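Local coordinates for plantacyanin (Spinacia oleracea, PDB 1F56), which binds a single copper ion in a small cupredoxin beta barrel and, as a basic blue copper protein of the phytocyanin family, probably carries electrons, at residues G22-F27 with Q60-L65; I5-N10 with H34-V39; R42-C47 with K85-A90. All coordinates share one frame; numbering follows the deposited sequence.

Interaction 1: residues G22-F27 with Q60-L65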
loop_
_atom_site.group_PDB
_atom_site.type_symbol
_atom_site.label_atom_id
_atom_site.label_comp_id
_atom_site.label_asym_id
_atom_site.label_seq_id
_atom_site.Cartn_x
_atom_site.Cartn_y
_atom_site.Cartn_z
ATOM N N GLY A 22 -4.096 -7.930 -11.633
ATOM C CA GLY A 22 -3.778 -7.165 -12.832
ATOM C C GLY A 22 -4.065 -5.670 -12.712
ATOM O O GLY A 22 -3.483 -4.876 -13.438
ATOM N N ASP A 23 -4.952 -5.274 -11.802
ATOM C CA ASP A 23 -5.246 -3.856 -11.623
ATOM C C ASP A 23 -3.986 -3.114 -11.194
ATOM O O ASP A 23 -3.111 -3.673 -10.519
ATOM C CB ASP A 23 -6.307 -3.636 -10.534
ATOM C CG ASP A 23 -7.704 -4.044 -10.971
ATOM O OD1 ASP A 23 -7.941 -4.274 -12.180
ATOM O OD2 ASP A 23 -8.568 -4.122 -10.084
ATOM N N VAL A 24 -3.918 -1.845 -11.564
ATOM C CA VAL A 24 -2.795 -0.987 -11.209
ATOM C C VAL A 24 -3.270 0.018 -10.149
ATOM O O VAL A 24 -4.268 0.710 -10.344
ATOM C CB VAL A 24 -2.280 -0.192 -12.448
ATOM C CG1 VAL A 24 -1.110 0.720 -12.051
ATOM C CG2 VAL A 24 -1.860 -1.164 -13.568
ATOM N N LEU A 25 -2.586 0.072 -9.015
ATOM C CA LEU A 25 -2.934 1.053 -7.979
ATOM C C LEU A 25 -1.930 2.192 -8.105
ATOM O O LEU A 25 -0.728 1.954 -8.279
ATOM C CB LEU A 25 -2.812 0.463 -6.574
ATOM C CG LEU A 25 -3.794 -0.652 -6.183
ATOM C CD1 LEU A 25 -3.664 -0.959 -4.692
ATOM C CD2 LEU A 25 -5.210 -0.218 -6.519
ATOM N N VAL A 26 -2.405 3.426 -8.030
ATOM C CA VAL A 26 -1.491 4.541 -8.102
ATOM C C VAL A 26 -1.539 5.256 -6.760
ATOM O O VAL A 26 -2.527 5.927 -6.435
ATOM C CB VAL A 26 -1.857 5.534 -9.232
ATOM C CG1 VAL A 26 -0.763 6.625 -9.314
ATOM C CG2 VAL A 26 -1.968 4.800 -10.597
ATOM N N PHE A 27 -0.480 5.089 -5.968
ATOM C CA PHE A 27 -0.397 5.722 -4.658
ATOM C C PHE A 27 0.035 7.177 -4.838
ATOM O O PHE A 27 1.140 7.471 -5.337
ATOM C CB PHE A 27 0.595 4.972 -3.754
ATOM C CG PHE A 27 0.141 3.588 -3.377
ATOM C CD1 PHE A 27 0.293 2.524 -4.267
ATOM C CD2 PHE A 27 -0.462 3.353 -2.146
ATOM C CE1 PHE A 27 -0.150 1.244 -3.938
ATOM C CE2 PHE A 27 -0.912 2.071 -1.799
ATOM C CZ PHE A 27 -0.753 1.014 -2.703
ATOM N N GLN A 60 3.728 9.066 -6.627
ATOM C CA GLN A 60 2.782 8.605 -7.649
ATOM C C GLN A 60 3.296 7.256 -8.144
ATOM O O GLN A 60 3.629 7.087 -9.319
ATOM C CB GLN A 60 2.684 9.599 -8.816
ATOM C CG GLN A 60 3.975 10.317 -9.136
ATOM C CD GLN A 60 3.886 11.105 -10.426
ATOM O OE1 GLN A 60 2.907 11.819 -10.665
ATOM N NE2 GLN A 60 4.913 10.985 -11.263
ATOM N N ASP A 61 3.348 6.305 -7.216
ATOM C CA ASP A 61 3.848 4.966 -7.466
ATOM C C ASP A 61 2.798 4.063 -8.107
ATOM O O ASP A 61 1.692 3.923 -7.586
ATOM C CB ASP A 61 4.322 4.358 -6.135
ATOM C CG ASP A 61 5.281 5.273 -5.390
ATOM O OD1 ASP A 61 6.311 5.647 -5.990
ATOM O OD2 ASP A 61 5.015 5.637 -4.223
ATOM N N ARG A 62 3.156 3.461 -9.241
ATOM C CA ARG A 62 2.271 2.559 -9.963
ATOM C C ARG A 62 2.638 1.137 -9.590
ATOM O O ARG A 62 3.724 0.669 -9.896
ATOM C CB ARG A 62 2.430 2.725 -11.474
ATOM C CG ARG A 62 1.828 3.994 -12.024
ATOM C CD ARG A 62 1.990 4.061 -13.529
ATOM N NE ARG A 62 0.878 4.778 -14.143
ATOM C CZ ARG A 62 -0.293 4.223 -14.444
ATOM N NH1 ARG A 62 -0.501 2.938 -14.195
ATOM N NH2 ARG A 62 -1.260 4.959 -14.979
ATOM N N ILE A 63 1.721 0.447 -8.937
ATOM C CA ILE A 63 1.978 -0.916 -8.528
ATOM C C ILE A 63 0.854 -1.843 -9.004
ATOM O O ILE A 63 -0.325 -1.588 -8.759
ATOM C CB ILE A 63 2.088 -0.988 -6.999
ATOM C CG1 ILE A 63 3.179 -0.022 -6.523
ATOM C CG2 ILE A 63 2.389 -2.419 -6.562
ATOM C CD1 ILE A 63 3.387 -0.026 -5.021
ATOM N N LYS A 64 1.231 -2.914 -9.696
ATOM C CA LYS A 64 0.264 -3.886 -10.182
ATOM C C LYS A 64 -0.050 -4.921 -9.100
ATOM O O LYS A 64 0.839 -5.370 -8.386
ATOM C CB LYS A 64 0.804 -4.549 -11.448
ATOM C CG LYS A 64 1.115 -3.516 -12.541
ATOM C CD LYS A 64 1.564 -4.153 -13.840
ATOM C CE LYS A 64 1.832 -3.086 -14.893
ATOM N NZ LYS A 64 2.391 -3.657 -16.153
ATOM N N LEU A 65 -1.323 -5.271 -8.964
ATOM C CA LEU A 65 -1.764 -6.246 -7.968
ATOM C C LEU A 65 -1.606 -7.680 -8.463
ATOM O O LEU A 65 -1.828 -7.949 -9.633
ATOM C CB LEU A 65 -3.231 -6.012 -7.640
ATOM C CG LEU A 65 -3.585 -4.656 -7.028
ATOM C CD1 LEU A 65 -5.085 -4.610 -6.704
ATOM C CD2 LEU A 65 -2.749 -4.455 -5.768
#

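Interaction 2: residues I5-N10 with H34-V39. With CU1 (copper (I) ion), chain F.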
loop_
_atom_site.group_PDB
_atom_site.type_symbol
_atom_site.label_atom_id
_atom_site.label_comp_id
_atom_site.label_asym_id
_atom_site.label_seq_id
_atom_site.Cartn_x
_atom_site.Cartn_y
_atom_site.Cartn_z
ATOM N N ILE A 5 -4.982 5.874 -5.347
ATOM C CA ILE A 5 -5.178 5.671 -3.906
ATOM C C ILE A 5 -4.712 6.933 -3.169
ATOM O O ILE A 5 -3.652 7.465 -3.474
ATOM C CB ILE A 5 -4.367 4.454 -3.371
ATOM C CG1 ILE A 5 -4.892 3.160 -3.992
ATOM C CG2 ILE A 5 -4.513 4.350 -1.850
ATOM C CD1 ILE A 5 -6.362 2.896 -3.674
ATOM N N GLY A 6 -5.507 7.433 -2.227
ATOM C CA GLY A 6 -5.095 8.620 -1.481
ATOM C C GLY A 6 -4.252 8.086 -0.340
ATOM O O GLY A 6 -4.780 7.599 0.664
ATOM N N TRP A 7 -2.936 8.150 -0.496
ATOM C CA TRP A 7 -2.021 7.608 0.509
ATOM C C TRP A 7 -1.742 8.597 1.630
ATOM O O TRP A 7 -0.897 9.477 1.503
ATOM C CB TRP A 7 -0.717 7.196 -0.184
ATOM C CG TRP A 7 0.153 6.265 0.602
ATOM C CD1 TRP A 7 1.494 6.418 0.850
ATOM C CD2 TRP A 7 -0.225 5.010 1.188
ATOM N NE1 TRP A 7 1.972 5.337 1.542
ATOM C CE2 TRP A 7 0.943 4.456 1.770
ATOM C CE3 TRP A 7 -1.436 4.294 1.274
ATOM C CZ2 TRP A 7 0.942 3.219 2.432
ATOM C CZ3 TRP A 7 -1.440 3.053 1.933
ATOM C CH2 TRP A 7 -0.250 2.529 2.503
ATOM N N SER A 8 -2.470 8.450 2.727
ATOM C CA SER A 8 -2.308 9.328 3.875
ATOM C C SER A 8 -2.661 8.557 5.141
ATOM O O SER A 8 -3.057 7.394 5.066
ATOM C CB SER A 8 -3.224 10.540 3.745
ATOM O OG SER A 8 -2.937 11.479 4.769
ATOM N N PHE A 9 -2.529 9.192 6.300
ATOM C CA PHE A 9 -2.857 8.513 7.556
ATOM C C PHE A 9 -4.269 7.952 7.451
ATOM O O PHE A 9 -4.575 6.887 7.974
ATOM C CB PHE A 9 -2.709 9.492 8.725
ATOM C CG PHE A 9 -1.275 9.884 8.991
ATOM C CD1 PHE A 9 -0.455 9.075 9.769
ATOM C CD2 PHE A 9 -0.732 11.027 8.410
ATOM C CE1 PHE A 9 0.885 9.395 9.960
ATOM C CE2 PHE A 9 0.608 11.359 8.593
ATOM C CZ PHE A 9 1.417 10.542 9.368
ATOM N N ASN A 10 -5.134 8.673 6.755
ATOM C CA ASN A 10 -6.485 8.190 6.546
ATOM C C ASN A 10 -6.517 7.805 5.065
ATOM O O ASN A 10 -6.802 8.636 4.199
ATOM C CB ASN A 10 -7.511 9.286 6.854
ATOM C CG ASN A 10 -8.943 8.815 6.651
ATOM O OD1 ASN A 10 -9.458 8.811 5.530
ATOM N ND2 ASN A 10 -9.586 8.397 7.735
ATOM N N HIS A 34 5.959 10.334 2.840
ATOM C CA HIS A 34 5.557 8.943 3.070
ATOM C C HIS A 34 6.304 8.050 2.077
ATOM O O HIS A 34 7.050 8.525 1.217
ATOM C CB HIS A 34 4.046 8.740 2.790
ATOM C CG HIS A 34 3.140 9.598 3.612
ATOM N ND1 HIS A 34 2.857 9.334 4.933
ATOM C CD2 HIS A 34 2.468 10.734 3.305
ATOM C CE1 HIS A 34 2.058 10.272 5.410
ATOM N NE2 HIS A 34 1.809 11.136 4.443
ATOM N N ASN A 35 6.080 6.752 2.212
ATOM C CA ASN A 35 6.614 5.777 1.284
ATOM C C ASN A 35 5.589 4.646 1.229
ATOM O O ASN A 35 4.626 4.625 2.021
ATOM C CB ASN A 35 8.005 5.282 1.715
ATOM C CG ASN A 35 7.980 4.435 2.960
ATOM O OD1 ASN A 35 6.931 4.183 3.547
ATOM N ND2 ASN A 35 9.157 3.981 3.371
ATOM N N VAL A 36 5.753 3.747 0.259
ATOM C CA VAL A 36 4.870 2.603 0.106
ATOM C C VAL A 36 5.755 1.359 0.081
ATOM O O VAL A 36 6.598 1.215 -0.791
ATOM C CB VAL A 36 4.079 2.655 -1.207
ATOM C CG1 VAL A 36 3.114 1.470 -1.268
ATOM C CG2 VAL A 36 3.341 3.993 -1.318
ATOM N N VAL A 37 5.572 0.477 1.051
ATOM C CA VAL A 37 6.364 -0.737 1.118
ATOM C C VAL A 37 5.414 -1.924 0.935
ATOM O O VAL A 37 4.412 -2.014 1.648
ATOM C CB VAL A 37 7.081 -0.853 2.492
ATOM C CG1 VAL A 37 8.050 -2.044 2.481
ATOM C CG2 VAL A 37 7.840 0.452 2.800
ATOM N N ALA A 38 5.720 -2.799 -0.029
ATOM C CA ALA A 38 4.916 -3.994 -0.290
ATOM C C ALA A 38 5.454 -5.054 0.652
ATOM O O ALA A 38 6.610 -5.463 0.544
ATOM C CB ALA A 38 5.077 -4.449 -1.766
ATOM N N VAL A 39 4.615 -5.510 1.571
ATOM C CA VAL A 39 5.052 -6.477 2.575
ATOM C C VAL A 39 4.225 -7.755 2.533
ATOM O O VAL A 39 3.322 -7.885 1.713
ATOM C CB VAL A 39 4.934 -5.844 3.997
ATOM C CG1 VAL A 39 5.728 -4.548 4.059
ATOM C CG2 VAL A 39 3.467 -5.545 4.325
HETATM CU CU CU1 F . 3.569 7.686 5.894
#

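Interaction 3: residues R42-C47 with K85-A90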
loop_
_atom_site.group_PDB
_atom_site.type_symbol
_atom_site.label_atom_id
_atom_site.label_comp_id
_atom_site.label_asym_id
_atom_site.label_seq_id
_atom_site.Cartn_x
_atom_site.Cartn_y
_atom_site.Cartn_z
ATOM N N ARG A 42 2.488 -11.327 7.663
ATOM C CA ARG A 42 3.028 -11.130 9.014
ATOM C C ARG A 42 3.608 -9.723 9.160
ATOM O O ARG A 42 3.472 -9.093 10.213
ATOM C CB ARG A 42 4.094 -12.179 9.329
ATOM C CG ARG A 42 3.541 -13.603 9.367
ATOM C CD ARG A 42 4.618 -14.629 9.697
ATOM N NE ARG A 42 5.613 -14.729 8.633
ATOM C CZ ARG A 42 5.378 -15.249 7.430
ATOM N NH1 ARG A 42 4.179 -15.727 7.130
ATOM N NH2 ARG A 42 6.343 -15.281 6.520
ATOM N N GLY A 43 4.240 -9.222 8.102
ATOM C CA GLY A 43 4.802 -7.883 8.155
ATOM C C GLY A 43 3.680 -6.865 8.298
ATOM O O GLY A 43 3.818 -5.861 8.991
ATOM N N TYR A 44 2.562 -7.130 7.631
ATOM C CA TYR A 44 1.394 -6.256 7.698
ATOM C C TYR A 44 0.811 -6.255 9.115
ATOM O O TYR A 44 0.457 -5.209 9.651
ATOM C CB TYR A 44 0.330 -6.752 6.712
ATOM C CG TYR A 44 -1.010 -6.059 6.834
ATOM C CD1 TYR A 44 -1.272 -4.876 6.150
ATOM C CD2 TYR A 44 -2.030 -6.609 7.618
ATOM C CE1 TYR A 44 -2.524 -4.256 6.235
ATOM C CE2 TYR A 44 -3.277 -6.001 7.711
ATOM C CZ TYR A 44 -3.519 -4.828 7.011
ATOM O OH TYR A 44 -4.775 -4.261 7.049
ATOM N N ALA A 45 0.714 -7.431 9.723
ATOM C CA ALA A 45 0.144 -7.556 11.062
ATOM C C ALA A 45 0.953 -6.870 12.158
ATOM O O ALA A 45 0.388 -6.435 13.160
ATOM C CB ALA A 45 -0.033 -9.029 11.413
ATOM N N SER A 46 2.264 -6.772 11.971
ATOM C CA SER A 46 3.115 -6.171 12.986
ATOM C C SER A 46 3.737 -4.862 12.539
ATOM O O SER A 46 4.690 -4.393 13.154
ATOM C CB SER A 46 4.220 -7.153 13.374
ATOM O OG SER A 46 5.057 -7.419 12.257
ATOM N N CYS A 47 3.204 -4.275 11.471
ATOM C CA CYS A 47 3.727 -3.007 10.958
ATOM C C CYS A 47 5.235 -3.005 10.771
ATOM O O CYS A 47 5.904 -2.042 11.133
ATOM C CB CYS A 47 3.342 -1.881 11.910
ATOM S SG CYS A 47 1.688 -1.209 11.567
ATOM N N LYS A 85 -1.782 1.567 6.371
ATOM C CA LYS A 85 -1.569 0.186 5.945
ATOM C C LYS A 85 -2.859 -0.286 5.275
ATOM O O LYS A 85 -3.949 0.131 5.680
ATOM C CB LYS A 85 -1.271 -0.710 7.158
ATOM C CG LYS A 85 -2.437 -0.742 8.139
ATOM C CD LYS A 85 -2.450 -1.985 9.003
ATOM C CE LYS A 85 -1.428 -1.949 10.107
ATOM N NZ LYS A 85 -1.578 -3.151 10.986
ATOM N N ILE A 86 -2.743 -1.121 4.245
ATOM C CA ILE A 86 -3.929 -1.663 3.598
ATOM C C ILE A 86 -3.681 -3.058 3.073
ATOM O O ILE A 86 -2.554 -3.422 2.718
ATOM C CB ILE A 86 -4.433 -0.821 2.405
ATOM C CG1 ILE A 86 -3.304 -0.579 1.411
ATOM C CG2 ILE A 86 -5.054 0.466 2.900
ATOM C CD1 ILE A 86 -3.775 0.115 0.130
ATOM N N ALA A 87 -4.754 -3.838 3.049
ATOM C CA ALA A 87 -4.732 -5.198 2.557
ATOM C C ALA A 87 -5.799 -5.206 1.470
ATOM O O ALA A 87 -6.966 -4.895 1.729
ATOM C CB ALA A 87 -5.091 -6.167 3.670
ATOM N N ILE A 88 -5.388 -5.526 0.248
ATOM C CA ILE A 88 -6.294 -5.575 -0.895
ATOM C C ILE A 88 -6.388 -7.025 -1.363
ATOM O O ILE A 88 -5.358 -7.688 -1.517
ATOM C CB ILE A 88 -5.738 -4.728 -2.065
ATOM C CG1 ILE A 88 -5.553 -3.279 -1.623
ATOM C CG2 ILE A 88 -6.659 -4.833 -3.293
ATOM C CD1 ILE A 88 -6.828 -2.600 -1.212
ATOM N N ASN A 89 -7.608 -7.525 -1.553
ATOM C CA ASN A 89 -7.808 -8.884 -2.055
ATOM C C ASN A 89 -8.077 -8.747 -3.547
ATOM O O ASN A 89 -9.138 -8.273 -3.951
ATOM C CB ASN A 89 -9.006 -9.560 -1.388
ATOM C CG ASN A 89 -9.208 -11.003 -1.865
ATOM O OD1 ASN A 89 -10.258 -11.599 -1.651
ATOM N ND2 ASN A 89 -8.197 -11.562 -2.499
ATOM N N ALA A 90 -7.110 -9.140 -4.370
ATOM C CA ALA A 90 -7.272 -9.041 -5.813
ATOM C C ALA A 90 -7.760 -10.394 -6.338
ATOM O O ALA A 90 -7.013 -11.373 -6.331
ATOM C CB ALA A 90 -5.949 -8.664 -6.463
HETATM O O HOH W 1 -7.021 -2.981 5.097
#

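Interaction 1: residues G22-F27 with Q60-L65
Leu25 and Ile63 sit at the middle of an antiparallel beta ladder between strands 24-28 and 60-64 in the three-stranded sheet of the cupredoxin barrel, where 60-64 is an outer strand. They form a hydrogen-bonded pair, Leu25 N to Ile63 O at 2.8 Å, with its mate returning from Ile63 N to Leu25 O. The face carrying Leu25, Phe27, Asp61 and Ile63 is the packed one. Leu25 and Leu65 meet at about a right angle, CD1 of Leu25 lying 3.8 Å from CD2 of Leu65, and Ile63 CD1 comes to 3.9 Å from Phe27 CE1. Tyr29 and Ser58 hold the buried Asp61 carboxylate, and strands 36-39 and 85-90 cover this side. On the other face Val26 is buried too, but Arg62 and Lys64 meet solvent. Lys64 runs out extended past Val24 CG2; Arg62 bends at chi3 (148°) and returns across the valines, NH1 3.1 Å from Val24 CG1 and Val26 CG2 over one guanidinium face. At a classic beta bulge Gln60 and Asp61 both face Phe27, and Asp61 N reaches a lone pair of Phe27 O at 3.1 Å, its N-H...O angle bent to 137°.

Interaction 2: residues I5-N10 with H34-V39
Trp7 turns the N-H edge of its indole to the backbone carbonyl of Asn35, and this is the one hydrogen bond between 5-10 and 34-39. NE1 lies 2.8 Å from Asn35 O with an N-H...O angle of 164°. The oxygen is almost in the plane of the indole, but the indole nitrogen stands well above the carbonyl plane, so no lone pair is met head-on. Chi1 of Trp7 is -163°, which puts CG opposite the backbone N and sends the ring across toward strand 36-39. Over one face of the five-membered ring sits Val36, its CG2 3.8 Å from the centroid in a CH-pi contact. The same indole is therefore fixed at its edge by a peptide oxygen and on a face by a methyl group, while Phe27 and Tyr29 add further ring contacts.

His34 closes the aromatic cluster from the copper side. Its imidazole is turned 72° from the ring of Phe9 and points an edge at that ring's face in an offset edge-to-face pair, with CE1 of His34 3.7 Å from CE2 of Phe9. CB of His34 touches Trp7 CD1 at 4.0 Å, while the imidazole and the five-membered ring of Trp7, 5.9 Å apart between centroids, stand oblique, neither stacked nor edge-to-face. ND1 of His34 binds copper at 2.0 Å; Cys74, His79 and Met84 complete the site, and Phe9 also meets the ring of His79.

The chemistry suggests two separate restraints on a metal ligand. Phe9 probably restrains the imidazole itself at CE1, beside the coordinating nitrogen. The indole bond to Asn35 O acts further back, and is likely to steady the backbone that follows His34.

Interaction 3: residues R42-C47 with K85-A90
Lys85 opens strand 85-90 by reaching across to Tyr44 in the last turn of helix 41-45 and to Cys47 just beyond it. Its CG is lodged between the backbone N and the carbonyl carbon (chi1 62°), and a second bend at chi3 brings the chain across the tyrosine at about a right angle. CD lies 3.6 Å from Tyr44 CE1 and CE 3.5 Å from Cys47 SG, the sulfur that forms the disulfide with Cys80. NZ ends at the carbonyl of Tyr44, bonded to its O at 3.2 Å, and stands over the face of the same ring as a cation-pi partner, 4.7 Å from the centroid and only 11° off the ring normal. One residue thus offers the ammonium both a pi face and a peptide oxygen at the C-terminal end of a one-turn helix, an oxygen that also takes a weak bond from Cys47 N. With an alanine in place of Lys85, the carbonyl of Tyr44 would probably lose its ammonium partner and a gap would open between the tyrosine ring and the disulfide.

At Ile86 the contact passes to the backbone: its carbonyl carbon lies 3.6 Å from Tyr44 CE1, while the side chain leaves on the other side of the strand, toward Phe27.

Ala87 returns to the helix side. Its CB touches CZ and OH of Tyr44, each at 3.9 Å, and a water links its N to the tyrosine hydroxyl, accepting from the amide. Tyr71 on the neighbouring strand 68-73 also meets the tyrosine ring.

The remainder of the strand runs on away from the helix. This is a short helix that rests its tyrosine on the start of edge strand 85-90 in the plantacyanin barrel, joined through the Cys47-Cys80 disulfide to the loop between the copper ligands His79 and Met84.

Overall arrangement
Interaction 2 is the buried contact, interaction 1 is half core and half surface, and interaction 3 lies at the surface. Interactions 1 and 2 share a sheet through the neighbouring strands 24-28 and 2-6, where Ile5 lies beside Val26 and Phe27 packs on Trp7. Interactions 2 and 3 reach the other sheet, through strands 36-39 and 85-90. The latter strand also lines the interior with its other residues, so interaction 3 is tied to the core mainly through that strand. Their chemistry follows their place: a regular backbone ladder in 22-27 with 60-65, aromatic rings and a metal ligand in 5-10 with 34-39, and an ammonium, a tyrosine and a water in 42-47 with 85-90.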